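Local coordinates for protein 5,10-methylenetetrahydrofolate dehydrogenase (Bombyx mori, PDB 5ZF1) that probably oxidises 5,10-methylenetetrahydrofolate to 5,10-methenyltetrahydrofolate, with NADP+ as the likely electron acceptor, in one-carbon folate metabolism, at residues Glu147-Phe152 and Ala213-Thr218; Asn52-Ala57 and Ile62-Ile67; Ile38-Asp43 and Glu76-Glu81; Gly128-Asp133 and Ile174-His179. All blocks are in the same frame, centred on the assembly; numbering follows the deposited sequence.

Contact 1: residues Glu147-Phe152 and Ala213-Thr218; sequences EMLKRF and ADIIIT
Helix 140-151 meets strand 215-218 through one side chain, L149, whose two methyl groups approach I215 and I217. Along the helix, E147 comes first and faces elsewhere: its OE2 accepts a hydrogen bond from NE of R151, 2.8 Å away, a salt bridge between residues four apart on the helix. The bond is nearly straight (166° at the hydrogen), lies close to the guanidinium plane and uses the anti lone pair of OE2. M148 makes no contact with the strand segment and packs on I238 and T271. Then comes L149, with chi1 near -68° aiming its branched end at the sheet. CD2 lies 4.3 Å from CG2 of I215, while CD1 lies 4.4 Å from CD1 of I217; the latter is less certain because I217 was built in two conformers. These separations are loose van der Waals contacts, consistent with the modest 97 Å² buried, and no hydrogen bond crosses. R151 has a second acidic partner, E17, on helix 7-26, so its guanidinium ties two helices together. I215 and I217, two residues apart on an extended strand, present the same face to the helix, and L149 also touches I238 on the adjacent strand. Such apolar helix-on-sheet packing is characteristic of the Rossmann-type NAD(P)-binding domain, to which both segments belong.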
# COMPACT_ATOMS: atom_id res chain seq x y z
N GLU B 147 -3.00 -8.15 15.79
CA GLU B 147 -3.67 -8.36 17.07
C GLU B 147 -2.83 -9.22 18.02
O GLU B 147 -2.84 -9.01 19.24
CB GLU B 147 -5.05 -8.99 16.83
CG GLU B 147 -6.02 -8.90 18.01
CD GLU B 147 -6.37 -7.46 18.42
OE1 GLU B 147 -6.38 -6.55 17.56
OE2 GLU B 147 -6.66 -7.26 19.61
N MET B 148 -2.10 -10.21 17.48
CA MET B 148 -1.22 -11.00 18.33
C MET B 148 -0.14 -10.12 18.96
O MET B 148 0.18 -10.26 20.15
CB MET B 148 -0.61 -12.15 17.53
CG MET B 148 -1.66 -13.14 17.00
SD MET B 148 -1.03 -14.53 16.03
CE MET B 148 0.53 -14.91 16.84
N LEU B 149 0.40 -9.18 18.18
CA LEU B 149 1.42 -8.28 18.71
C LEU B 149 0.86 -7.38 19.79
O LEU B 149 1.49 -7.18 20.83
CB LEU B 149 2.02 -7.44 17.59
CG LEU B 149 2.85 -8.22 16.57
CD1 LEU B 149 3.05 -7.40 15.31
CD2 LEU B 149 4.17 -8.65 17.19
N LYS B 150 -0.33 -6.81 19.55
CA LYS B 150 -0.92 -5.90 20.53
C LYS B 150 -1.33 -6.64 21.79
O LYS B 150 -1.13 -6.15 22.90
CB LYS B 150 -2.12 -5.18 19.92
CG LYS B 150 -1.76 -4.32 18.72
CD LYS B 150 -2.96 -3.58 18.15
CE LYS B 150 -3.11 -2.21 18.79
NZ LYS B 150 -3.43 -2.27 20.25
N ARG B 151 -1.92 -7.82 21.64
CA ARG B 151 -2.44 -8.50 22.83
C ARG B 151 -1.33 -9.07 23.69
O ARG B 151 -1.51 -9.22 24.90
CB ARG B 151 -3.41 -9.61 22.42
CG ARG B 151 -4.66 -9.07 21.78
CD ARG B 151 -5.73 -8.79 22.79
NE ARG B 151 -6.95 -8.31 22.15
CZ ARG B 151 -8.18 -8.53 22.61
NH1 ARG B 151 -8.35 -9.23 23.72
NH2 ARG B 151 -9.23 -8.05 21.96
N PHE B 152 -0.17 -9.39 23.11
CA PHE B 152 0.94 -9.90 23.90
C PHE B 152 1.92 -8.81 24.29
O PHE B 152 3.02 -9.12 24.79
CB PHE B 152 1.63 -11.04 23.15
CG PHE B 152 0.81 -12.30 23.10
CD1 PHE B 152 0.71 -13.12 24.20
CD2 PHE B 152 0.11 -12.65 21.95
CE1 PHE B 152 -0.06 -14.28 24.16
CE2 PHE B 152 -0.66 -13.80 21.91
CZ PHE B 152 -0.74 -14.62 23.01
N ALA B 213 16.69 -7.61 13.81
CA ALA B 213 15.26 -7.37 13.93
C ALA B 213 14.78 -7.63 15.35
O ALA B 213 15.14 -8.64 15.96
CB ALA B 213 14.47 -8.27 12.96
N ASP B 214 13.92 -6.74 15.84
CA ASP B 214 13.19 -7.03 17.06
C ASP B 214 11.98 -7.93 16.83
O ASP B 214 11.54 -8.61 17.76
CB ASP B 214 12.75 -5.71 17.68
CG ASP B 214 13.90 -4.80 17.90
OD1 ASP B 214 14.83 -5.21 18.64
OD2 ASP B 214 13.91 -3.68 17.33
N ILE B 215 11.43 -7.93 15.62
CA ILE B 215 10.26 -8.72 15.27
C ILE B 215 10.52 -9.29 13.89
O ILE B 215 10.94 -8.55 13.01
CB ILE B 215 8.97 -7.87 15.23
CG1 ILE B 215 8.68 -7.25 16.62
CG2 ILE B 215 7.77 -8.69 14.80
CD1 ILE B 215 7.69 -6.08 16.54
N ILE B 216 10.28 -10.59 13.72
CA ILE B 216 10.29 -11.24 12.40
C ILE B 216 8.93 -11.89 12.19
O ILE B 216 8.45 -12.64 13.04
CB ILE B 216 11.41 -12.29 12.27
CG1 ILE B 216 12.77 -11.69 12.57
CG2 ILE B 216 11.40 -12.94 10.83
CD1 ILE B 216 13.88 -12.79 12.62
N ILE B 217 8.32 -11.59 11.05
CA ILE B 217 7.05 -12.17 10.65
C ILE B 217 7.29 -12.90 9.33
O ILE B 217 7.67 -12.27 8.35
CB ILE B 217 5.96 -11.11 10.49
CG1 ILE B 217 5.63 -10.51 11.86
CG2 ILE B 217 4.72 -11.71 9.84
CD1 ILE B 217 4.98 -9.14 11.79
N THR B 218 7.09 -14.22 9.32
CA THR B 218 7.26 -15.02 8.10
C THR B 218 5.88 -15.26 7.49
O THR B 218 5.09 -16.03 8.03
CB THR B 218 7.96 -16.36 8.36
OG1 THR B 218 7.13 -17.22 9.16
CG2 THR B 218 9.31 -16.17 9.03

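Contact 2: residues Asn52-Ala57 and Ile62-Ile67; sequences NKVEAA and IDALTI
The helix-to-strand half of a beta-alpha-beta unit, built from strand 34-40, helix 44-60 and strand 63-69, brings V54 and A57 of the helix against I62, A64 and T66. The axes of helix segment 52-57 and strand 63-67 run nearly antiparallel, at 158°, and come within 7.8 Å, an approach consistent with the small side chains that meet near the turn. There, CB of A57 sits 3.7 Å from CB of A64 and 3.9 Å from CG2 of I62, and O of I62 lies 3.5 Å from the same CB of A57. This alanine also supplies the polar link, since its backbone O accepts a hydrogen bond from N of I62 at 2.9 Å. That bond is bent, with 146° at the hydrogen, and the donor is tilted 35° from the carbonyl plane, as the chain doubles back. In the three-stranded parallel sheet, 63-69 is an outermost strand beside 34-40, and I62 and A64 also pack on I35 of that neighbour. One turn earlier in the helix, chi1 of V54 sets CG2 beside the backbone N and anti to the carbonyl carbon, and this branch reaches across. It lies 4.2 Å from CB of A64 and 3.6 Å from OG1 of T66, where the two side chains meet obliquely. Helix 277-298 also packs here, M286 touching both A57 and I62.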
# COMPACT_ATOMS: atom_id res chain seq x y z
N ASN B 52 -15.15 -23.93 9.70
CA ASN B 52 -14.56 -23.22 10.84
C ASN B 52 -15.11 -21.81 10.96
O ASN B 52 -15.37 -21.34 12.07
CB ASN B 52 -13.03 -23.18 10.70
CG ASN B 52 -12.41 -24.56 10.68
OD1 ASN B 52 -13.07 -25.56 10.94
ND2 ASN B 52 -11.12 -24.62 10.36
N LYS B 53 -15.27 -21.11 9.83
CA LYS B 53 -15.85 -19.77 9.88
C LYS B 53 -17.28 -19.82 10.38
O LYS B 53 -17.70 -18.98 11.19
CB LYS B 53 -15.77 -19.11 8.50
CG LYS B 53 -14.34 -19.00 7.94
CD LYS B 53 -14.31 -18.59 6.46
CE LYS B 53 -12.90 -18.73 5.89
NZ LYS B 53 -12.72 -18.02 4.58
N VAL B 54 -18.05 -20.83 9.94
CA VAL B 54 -19.44 -20.97 10.38
C VAL B 54 -19.51 -21.31 11.87
O VAL B 54 -20.36 -20.79 12.60
CB VAL B 54 -20.16 -22.03 9.52
CG1 VAL B 54 -21.56 -22.29 10.07
CG2 VAL B 54 -20.24 -21.58 8.08
N GLU B 55 -18.64 -22.21 12.34
CA GLU B 55 -18.64 -22.53 13.76
C GLU B 55 -18.29 -21.32 14.62
O GLU B 55 -18.86 -21.12 15.69
CB GLU B 55 -17.68 -23.69 14.05
CG GLU B 55 -18.16 -25.03 13.52
CD GLU B 55 -17.09 -26.10 13.58
OE1 GLU B 55 -16.09 -25.90 14.31
OE2 GLU B 55 -17.23 -27.14 12.91
N ALA B 56 -17.34 -20.49 14.17
CA ALA B 56 -17.04 -19.31 14.96
C ALA B 56 -18.18 -18.29 14.89
O ALA B 56 -18.44 -17.59 15.88
CB ALA B 56 -15.73 -18.67 14.50
N ALA B 57 -18.87 -18.20 13.75
CA ALA B 57 -20.02 -17.31 13.67
C ALA B 57 -21.08 -17.72 14.68
O ALA B 57 -21.60 -16.88 15.43
CB ALA B 57 -20.60 -17.32 12.26
N ILE B 62 -23.10 -14.41 15.19
CA ILE B 62 -23.22 -14.01 13.79
C ILE B 62 -23.98 -15.11 13.05
O ILE B 62 -23.77 -16.30 13.31
CB ILE B 62 -21.82 -13.75 13.21
CG1 ILE B 62 -21.25 -12.46 13.81
CG2 ILE B 62 -21.84 -13.71 11.66
CD1 ILE B 62 -19.80 -12.20 13.44
N ASP B 63 -24.88 -14.72 12.16
CA ASP B 63 -25.66 -15.68 11.39
C ASP B 63 -24.98 -15.91 10.05
O ASP B 63 -24.97 -15.02 9.19
CB ASP B 63 -27.09 -15.19 11.19
CG ASP B 63 -27.78 -14.90 12.49
OD1 ASP B 63 -27.35 -15.46 13.52
OD2 ASP B 63 -28.73 -14.11 12.48
N ALA B 64 -24.43 -17.10 9.87
CA ALA B 64 -23.67 -17.47 8.68
C ALA B 64 -24.46 -18.46 7.83
O ALA B 64 -25.15 -19.33 8.36
CB ALA B 64 -22.33 -18.08 9.07
N LEU B 65 -24.35 -18.30 6.52
CA LEU B 65 -24.96 -19.22 5.57
C LEU B 65 -23.95 -19.49 4.46
O LEU B 65 -23.33 -18.55 3.95
CB LEU B 65 -26.25 -18.65 4.99
CG LEU B 65 -27.06 -19.51 4.03
CD1 LEU B 65 -28.44 -19.77 4.62
CD2 LEU B 65 -27.16 -18.86 2.66
N THR B 66 -23.77 -20.76 4.11
CA THR B 66 -22.83 -21.15 3.07
C THR B 66 -23.58 -21.37 1.76
O THR B 66 -24.59 -22.08 1.74
CB THR B 66 -22.06 -22.41 3.46
OG1 THR B 66 -21.39 -22.19 4.71
CG2 THR B 66 -21.04 -22.77 2.39
N ILE B 67 -23.09 -20.77 0.69
CA ILE B 67 -23.67 -20.93 -0.64
C ILE B 67 -22.70 -21.77 -1.45
O ILE B 67 -21.60 -21.31 -1.78
CB ILE B 67 -23.96 -19.59 -1.32
CG1 ILE B 67 -25.03 -18.82 -0.55
CG2 ILE B 67 -24.39 -19.82 -2.75
CD1 ILE B 67 -24.63 -17.41 -0.22

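Contact 3: residues Ile38-Asp43 and Glu76-Glu81; sequences IIVGDD and EQLLSE
Strand 38-40, carrying I38 and V40, runs almost antiparallel to helix segment 76-81, at 170° between their directions, with the axes 11.2 Å apart at closest and the CA atoms of V40 and L78 separated by 8.9 Å. At that spacing only side chains bridge the gap, and no hydrogen bond does. L78 carries the contact. Its CG stands anti to the backbone N (chi1 -178°), which sends the isobutyl group down onto the strand with its two methyls over different residues. CD1 lies 3.8 Å from CG2 of I38, the two side chains crossing at a slant, while CD2 approaches CG2 of V40 more loosely, at 4.5 Å. I38 and V40, two apart on the strand, therefore form one apolar surface for this leucine. The intervening I39 faces helix 44-60, where it meets H47 and V50, so the central strand of the three-stranded parallel sheet is packed by helices on both faces. Helix 75-87 links strand 63-69 to strand 93-96, and this contact marks where that beta-alpha-beta crossover passes over strand 34-40, which lies between them in the sheet. One turn after L78, E81 adds the aliphatic part of its side chain: CG is 4.2 Å from CD1 of I38, though E81 was built in two conformers. In the conformer described, its OE2 forms a salt bridge with R69 on strand 63-69.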
# COMPACT_ATOMS: atom_id res chain seq x y z
N ILE B 38 -19.40 -17.96 -0.08
CA ILE B 38 -19.57 -18.66 -1.35
C ILE B 38 -18.44 -19.66 -1.51
O ILE B 38 -17.26 -19.31 -1.37
CB ILE B 38 -19.60 -17.66 -2.52
CG1 ILE B 38 -20.83 -16.77 -2.43
CG2 ILE B 38 -19.59 -18.41 -3.85
CD1 ILE B 38 -20.87 -15.68 -3.48
N ILE B 39 -18.81 -20.91 -1.78
CA ILE B 39 -17.90 -22.04 -1.95
C ILE B 39 -18.07 -22.55 -3.37
O ILE B 39 -19.17 -22.96 -3.75
CB ILE B 39 -18.19 -23.17 -0.95
CG1 ILE B 39 -17.50 -22.94 0.38
CG2 ILE B 39 -17.69 -24.49 -1.49
CD1 ILE B 39 -16.01 -23.19 0.30
N VAL B 40 -17.00 -22.53 -4.15
CA VAL B 40 -17.03 -23.01 -5.53
C VAL B 40 -16.20 -24.28 -5.59
O VAL B 40 -14.97 -24.25 -5.47
CB VAL B 40 -16.51 -21.95 -6.52
CG1 VAL B 40 -16.30 -22.58 -7.89
CG2 VAL B 40 -17.49 -20.79 -6.60
N GLY B 41 -16.87 -25.41 -5.77
CA GLY B 41 -16.20 -26.68 -5.89
C GLY B 41 -16.33 -27.52 -4.64
O GLY B 41 -17.04 -27.19 -3.69
N ASP B 42 -15.60 -28.64 -4.65
CA ASP B 42 -15.66 -29.63 -3.57
C ASP B 42 -14.28 -29.93 -3.01
O ASP B 42 -14.02 -31.05 -2.55
CB ASP B 42 -16.33 -30.91 -4.06
CG ASP B 42 -17.76 -31.04 -3.57
OD1 ASP B 42 -18.01 -30.78 -2.37
OD2 ASP B 42 -18.63 -31.41 -4.38
N ASP B 43 -13.38 -28.95 -3.03
CA ASP B 43 -12.08 -29.11 -2.39
C ASP B 43 -12.28 -29.39 -0.90
O ASP B 43 -12.83 -28.53 -0.19
CB ASP B 43 -11.23 -27.86 -2.58
CG ASP B 43 -9.86 -27.98 -1.94
OD1 ASP B 43 -9.25 -29.06 -2.05
OD2 ASP B 43 -9.39 -26.99 -1.33
N GLU B 76 -19.36 -15.21 -15.13
CA GLU B 76 -20.57 -14.40 -15.19
C GLU B 76 -21.60 -14.86 -14.17
O GLU B 76 -22.35 -14.03 -13.63
CB GLU B 76 -21.16 -14.44 -16.61
CG GLU B 76 -20.27 -13.84 -17.70
CD GLU B 76 -19.06 -14.71 -18.04
OE1 GLU B 76 -18.95 -15.84 -17.52
OE2 GLU B 76 -18.21 -14.25 -18.84
N GLN B 77 -21.67 -16.16 -13.90
CA GLN B 77 -22.62 -16.65 -12.90
C GLN B 77 -22.17 -16.29 -11.49
O GLN B 77 -23.00 -15.94 -10.64
CB GLN B 77 -22.80 -18.16 -13.02
CG GLN B 77 -23.54 -18.63 -14.25
CD GLN B 77 -23.41 -20.13 -14.45
OE1 GLN B 77 -22.36 -20.71 -14.17
NE2 GLN B 77 -24.48 -20.76 -14.91
N LEU B 78 -20.87 -16.39 -11.21
CA LEU B 78 -20.38 -16.03 -9.88
C LEU B 78 -20.58 -14.55 -9.60
O LEU B 78 -21.08 -14.17 -8.53
CB LEU B 78 -18.91 -16.41 -9.75
CG LEU B 78 -18.28 -16.14 -8.38
CD1 LEU B 78 -19.14 -16.69 -7.25
CD2 LEU B 78 -16.87 -16.71 -8.32
N LEU B 79 -20.23 -13.70 -10.56
CA LEU B 79 -20.42 -12.26 -10.37
C LEU B 79 -21.89 -11.91 -10.25
O LEU B 79 -22.24 -10.96 -9.54
CB LEU B 79 -19.77 -11.48 -11.51
CG LEU B 79 -18.27 -11.66 -11.72
CD1 LEU B 79 -17.78 -10.79 -12.87
CD2 LEU B 79 -17.48 -11.37 -10.46
N SER B 80 -22.77 -12.66 -10.93
CA SER B 80 -24.20 -12.40 -10.81
C SER B 80 -24.70 -12.69 -9.40
O SER B 80 -25.54 -11.95 -8.87
CB SER B 80 -24.98 -13.22 -11.83
OG SER B 80 -26.37 -13.08 -11.62
N GLU B 81 -24.22 -13.77 -8.79
CA GLU B 81 -24.65 -14.09 -7.44
C GLU B 81 -24.09 -13.10 -6.43
O GLU B 81 -24.76 -12.75 -5.45
CB GLU B 81 -24.23 -15.52 -7.07
CG GLU B 81 -24.49 -15.90 -5.62
CD GLU B 81 -25.96 -16.23 -5.33
OE1 GLU B 81 -26.84 -15.42 -5.68
OE2 GLU B 81 -26.22 -17.31 -4.76

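Contact 4: residues Gly128-Asp133 and Ile174-His179; sequences GRLCVD and IAMMLH
M176, L130 and C131 account for most of the 228 Å² buried here, and M176 has the largest share. The side chain of M176 leaves with CG opposite the backbone N (chi1 -171°), then bends at chi2 and chi3 and curls over the end of helix 124-131. Its CG rests 3.7 Å from the backbone O of L130, its SD is 3.6 Å from O of C131, and its CE touches SG of C131 at 3.5 Å. M176 was built in two conformers, so these van der Waals contacts hold for the one described. L130 runs past M176 in the opposite sense, CG to CG at 4.1 Å. Its CD1 also meets CE of M177 at 3.6 Å, the two side chains crossing nearly at right angles; M177 too has two conformers. The helix ends in a Schellman motif, L134 N bonding to R129 O and D133 N to L130 O (3.0 Å), with D133 the C-prime residue of positive phi. M176 and C131 each pack on their own counterparts in the second subunit, which places this junction at the dimer interface, while I174 and L178 of helix 171-178 lean on helix 140-151 and strand 160-164.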
# COMPACT_ATOMS: atom_id res chain seq x y z
N GLY B 128 -6.87 0.17 -0.88
CA GLY B 128 -6.42 1.55 -1.02
C GLY B 128 -6.51 2.32 0.28
O GLY B 128 -5.58 3.03 0.66
N ARG B 129 -7.62 2.17 1.01
CA ARG B 129 -7.76 2.88 2.28
C ARG B 129 -6.75 2.37 3.30
O ARG B 129 -6.20 3.16 4.09
CB ARG B 129 -9.20 2.74 2.79
CG ARG B 129 -10.23 3.50 1.92
CD ARG B 129 -11.64 3.43 2.49
NE ARG B 129 -11.73 4.03 3.82
CZ ARG B 129 -11.91 5.32 4.06
NH1 ARG B 129 -12.04 6.18 3.05
NH2 ARG B 129 -11.96 5.76 5.30
N LEU B 130 -6.47 1.06 3.31
CA LEU B 130 -5.44 0.55 4.20
C LEU B 130 -4.11 1.23 3.92
O LEU B 130 -3.39 1.62 4.85
CB LEU B 130 -5.28 -0.96 4.02
CG LEU B 130 -4.16 -1.62 4.84
CD1 LEU B 130 -4.50 -1.51 6.30
CD2 LEU B 130 -3.93 -3.06 4.45
N CYS B 131 -3.77 1.39 2.64
CA CYS B 131 -2.43 1.80 2.28
C CYS B 131 -2.21 3.30 2.46
O CYS B 131 -1.07 3.73 2.62
CB CYS B 131 -2.12 1.35 0.85
SG CYS B 131 -1.88 -0.45 0.77
N VAL B 132 -3.27 4.09 2.50
CA VAL B 132 -3.14 5.50 2.86
C VAL B 132 -3.39 5.69 4.35
O VAL B 132 -3.51 6.82 4.82
CB VAL B 132 -4.07 6.40 2.02
CG1 VAL B 132 -3.83 6.14 0.51
CG2 VAL B 132 -5.51 6.19 2.35
N ASP B 133 -3.47 4.58 5.09
CA ASP B 133 -3.51 4.59 6.55
C ASP B 133 -4.78 5.28 7.08
O ASP B 133 -4.73 6.09 8.00
CB ASP B 133 -2.23 5.23 7.12
CG ASP B 133 -1.92 4.81 8.55
OD1 ASP B 133 -2.55 3.87 9.07
OD2 ASP B 133 -1.01 5.44 9.15
N ILE B 174 0.35 -6.85 6.12
CA ILE B 174 1.06 -6.90 7.40
C ILE B 174 2.10 -5.79 7.48
O ILE B 174 2.16 -5.04 8.47
CB ILE B 174 1.72 -8.28 7.59
CG1 ILE B 174 0.64 -9.34 7.86
CG2 ILE B 174 2.75 -8.21 8.74
CD1 ILE B 174 1.17 -10.75 7.99
N ALA B 175 2.94 -5.67 6.45
CA ALA B 175 3.95 -4.61 6.47
C ALA B 175 3.32 -3.23 6.55
O ALA B 175 3.82 -2.35 7.27
CB ALA B 175 4.84 -4.70 5.22
N MET B 176 2.20 -3.02 5.83
CA MET B 176 1.56 -1.71 5.81
C MET B 176 1.09 -1.31 7.21
O MET B 176 1.28 -0.17 7.63
CB MET B 176 0.39 -1.71 4.83
CG MET B 176 -0.23 -0.34 4.56
SD MET B 176 0.84 0.86 3.71
CE MET B 176 1.26 0.04 2.18
N MET B 177 0.49 -2.25 7.93
CA MET B 177 -0.01 -1.97 9.28
C MET B 177 1.13 -1.78 10.26
O MET B 177 1.04 -0.95 11.17
CB MET B 177 -0.87 -3.13 9.78
CG MET B 177 -1.81 -3.70 8.78
SD MET B 177 -3.40 -3.86 9.52
CE MET B 177 -3.66 -2.12 9.71
N LEU B 178 2.18 -2.57 10.11
CA LEU B 178 3.29 -2.50 11.05
C LEU B 178 3.94 -1.13 11.04
O LEU B 178 4.51 -0.70 12.06
CB LEU B 178 4.30 -3.60 10.70
CG LEU B 178 4.30 -4.88 11.51
CD1 LEU B 178 2.98 -5.61 11.45
CD2 LEU B 178 5.43 -5.75 10.99
N HIS B 179 3.92 -0.44 9.90
CA HIS B 179 4.47 0.91 9.83
C HIS B 179 3.37 1.97 9.78
O HIS B 179 3.61 3.10 9.37
CB HIS B 179 5.47 1.04 8.67
CG HIS B 179 4.89 0.99 7.28
ND1 HIS B 179 4.20 2.04 6.72
CD2 HIS B 179 5.00 0.06 6.31
CE1 HIS B 179 3.85 1.73 5.49
NE2 HIS B 179 4.32 0.53 5.21

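In the fold
The contacts fall into two pairs. Contacts 2 and 3 belong to the catalytic domain, their centres 17 Å apart, and share its parallel sheet: strands 34-40 and 63-69 are neighbours, probably joined by a hydrogen bond from I39 N to I67 O. Along the chain, contact 2 falls between the two segments of contact 3. Contacts 1 and 4, with centres 16 Å apart, follow in the NAD(P)-binding domain; their segments alternate, and L178 packs on both L149 and I217. Centres of contacts 1 and 3 are 35 Å apart, on opposite sides of the chain's centre. The two pairs do not touch, although helices 7-26 and 277-298 reach across between the domains; contact 4 also reaches the second subunit.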